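Local atomic coordinates of BCL2-like 10 (Danio rerio, PDB entry 6FBX), a protein that acts as a pro-survival member of the Bcl-2 family, restraining apoptosis in zebrafish and able to bind the BH3 segment of the pro-apoptotic protein Bad. Residues L14-D19 and E34-M39. Sequence-based numbering, arbitrary orientation.
Sequences LLLAED and ESAEAM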
loop_
_atom_site.group_PDB
_atom_site.type_symbol
_atom_site.label_atom_id
_atom_site.label_comp_id
_atom_site.label_asym_id
_atom_site.label_seq_id
_atom_site.Cartn_x
_atom_site.Cartn_y
_atom_site.Cartn_z
ATOM N N LEU A 14 -9.603 0.666 4.315
ATOM C CA LEU A 14 -9.027 1.190 5.548
ATOM C C LEU A 14 -8.773 0.070 6.547
ATOM O O LEU A 14 -7.695 -0.012 7.146
ATOM C CB LEU A 14 -9.954 2.251 6.146
ATOM C CG LEU A 14 -9.465 2.947 7.419
ATOM C CD1 LEU A 14 -8.178 3.723 7.165
ATOM C CD2 LEU A 14 -10.542 3.862 7.965
ATOM N N LEU A 15 -9.764 -0.804 6.746
ATOM C CA LEU A 15 -9.576 -1.940 7.643
ATOM C C LEU A 15 -8.388 -2.786 7.211
ATOM O O LEU A 15 -7.587 -3.225 8.045
ATOM C CB LEU A 15 -10.847 -2.791 7.686
ATOM C CG LEU A 15 -12.092 -2.135 8.290
ATOM C CD1 LEU A 15 -13.329 -2.983 8.025
ATOM C CD2 LEU A 15 -11.915 -1.911 9.783
ATOM N N LEU A 16 -8.255 -3.023 5.906
ATOM C CA LEU A 16 -7.157 -3.836 5.398
ATOM C C LEU A 16 -5.817 -3.145 5.622
ATOM O O LEU A 16 -4.856 -3.763 6.096
ATOM C CB LEU A 16 -7.377 -4.122 3.914
ATOM C CG LEU A 16 -6.534 -5.235 3.298
ATOM C CD1 LEU A 16 -6.924 -6.583 3.882
ATOM C CD2 LEU A 16 -6.698 -5.235 1.784
ATOM N N ALA A 17 -5.740 -1.856 5.290
ATOM C CA ALA A 17 -4.504 -1.108 5.493
ATOM C C ALA A 17 -4.152 -1.011 6.971
ATOM O O ALA A 17 -2.985 -1.163 7.351
ATOM C CB ALA A 17 -4.636 0.289 4.886
ATOM N N GLU A 18 -5.145 -0.754 7.825
ATOM C CA GLU A 18 -4.870 -0.676 9.255
ATOM C C GLU A 18 -4.328 -1.997 9.782
ATOM O O GLU A 18 -3.411 -2.015 10.611
ATOM C CB GLU A 18 -6.133 -0.274 10.016
ATOM C CG GLU A 18 -6.482 1.196 9.890
ATOM C CD GLU A 18 -7.601 1.605 10.825
ATOM O OE1 GLU A 18 -8.620 0.886 10.893
ATOM O OE2 GLU A 18 -7.454 2.640 11.504
ATOM N N ASP A 19 -4.877 -3.118 9.310
ATOM C CA ASP A 19 -4.405 -4.415 9.780
ATOM C C ASP A 19 -2.965 -4.663 9.354
ATOM O O ASP A 19 -2.134 -5.098 10.162
ATOM C CB ASP A 19 -5.300 -5.539 9.264
ATOM C CG ASP A 19 -4.755 -6.907 9.615
ATOM O OD1 ASP A 19 -4.911 -7.327 10.780
ATOM O OD2 ASP A 19 -4.142 -7.547 8.735
ATOM N N GLU A 34 -10.271 -12.865 5.466
ATOM C CA GLU A 34 -9.519 -13.636 4.484
ATOM C C GLU A 34 -8.615 -12.730 3.655
ATOM O O GLU A 34 -7.478 -13.096 3.334
ATOM C CB GLU A 34 -10.483 -14.410 3.584
ATOM C CG GLU A 34 -9.821 -15.470 2.723
ATOM C CD GLU A 34 -10.746 -16.007 1.648
ATOM O OE1 GLU A 34 -11.965 -15.744 1.723
ATOM O OE2 GLU A 34 -10.254 -16.689 0.724
ATOM N N SER A 35 -9.103 -11.536 3.305
ATOM C CA SER A 35 -8.287 -10.596 2.540
ATOM C C SER A 35 -7.095 -10.109 3.350
ATOM O O SER A 35 -6.004 -9.919 2.800
ATOM C CB SER A 35 -9.145 -9.418 2.072
ATOM O OG SER A 35 -9.829 -8.820 3.157
ATOM N N ALA A 36 -7.279 -9.906 4.656
ATOM C CA ALA A 36 -6.160 -9.520 5.507
ATOM C C ALA A 36 -5.113 -10.621 5.566
ATOM O O ALA A 36 -3.910 -10.349 5.475
ATOM C CB ALA A 36 -6.661 -9.180 6.909
ATOM N N GLU A 37 -5.545 -11.875 5.719
ATOM C CA GLU A 37 -4.596 -12.982 5.693
ATOM C C GLU A 37 -3.816 -12.995 4.385
ATOM O O GLU A 37 -2.596 -13.208 4.381
ATOM C CB GLU A 37 -5.325 -14.311 5.895
ATOM C CG GLU A 37 -4.394 -15.511 5.975
ATOM C CD GLU A 37 -5.099 -16.773 6.436
ATOM O OE1 GLU A 37 -4.420 -17.809 6.593
ATOM O OE2 GLU A 37 -6.330 -16.728 6.645
ATOM N N ALA A 38 -4.499 -12.744 3.268
ATOM C CA ALA A 38 -3.831 -12.748 1.971
ATOM C C ALA A 38 -2.850 -11.591 1.844
ATOM O O ALA A 38 -1.720 -11.776 1.374
ATOM C CB ALA A 38 -4.867 -12.692 0.851
ATOM N N MET A 39 -3.258 -10.387 2.249
ATOM C CA MET A 39 -2.374 -9.232 2.107
ATOM C C MET A 39 -1.152 -9.362 3.007
ATOM O O MET A 39 -0.036 -9.025 2.596
ATOM C CB MET A 39 -3.127 -7.940 2.420
ATOM C CG MET A 39 -2.277 -6.683 2.263
ATOM S SD MET A 39 -1.662 -6.449 0.585
ATOM C CE MET A 39 -3.121 -5.800 -0.223
#
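Leu-16 reaches from helix 2-24 into the first turn of helix 34-49, joining two helices of the all-helical Bcl-2 fold. The short segments run in the same general sense, their axes 43° apart and 9.7 Å from each other at closest approach. The nearest CA atoms are Leu-16 CA and Ala-36 CA, 5.8 Å apart, consistent with the small side chain of Ala-36.

Leu-16 gives up the most surface, and its two methyls divide the work. With CG anti to the backbone N (chi1 -165°), CD1 is laid against the main chain between Ser-35 and Ala-36. Leu-16 CD1 lies 3.4 Å from Ala-36 CA, tighter than usual van der Waals contact, and 3.7 Å from Ser-35 OG. That hydroxyl is engaged elsewhere, by Ser-33 OG, which also hydrogen-bonds Ala-36 N at the start of the helix. The other methyl, Leu-16 CD2, meets Met-39 CE at 4.1 Å. Met-39 is bent at both chi2 and chi3, and its side chain crosses that of Leu-16 at about a right angle. Trp-140 of helix 139-146 and Phe-95 of helix 88-107 touch both side chains, which places this apolar half of the contact in the protein core.

One turn after Leu-16, the buried Asp-19 points its CB toward helix 34-49. Its OD1 forms a salt bridge with Arg-40, which probably favours the charged form. Asp-19 OD2, itself also hydrogen-bonded just outside the segments, lies 3.5 Å from Ala-36 CB.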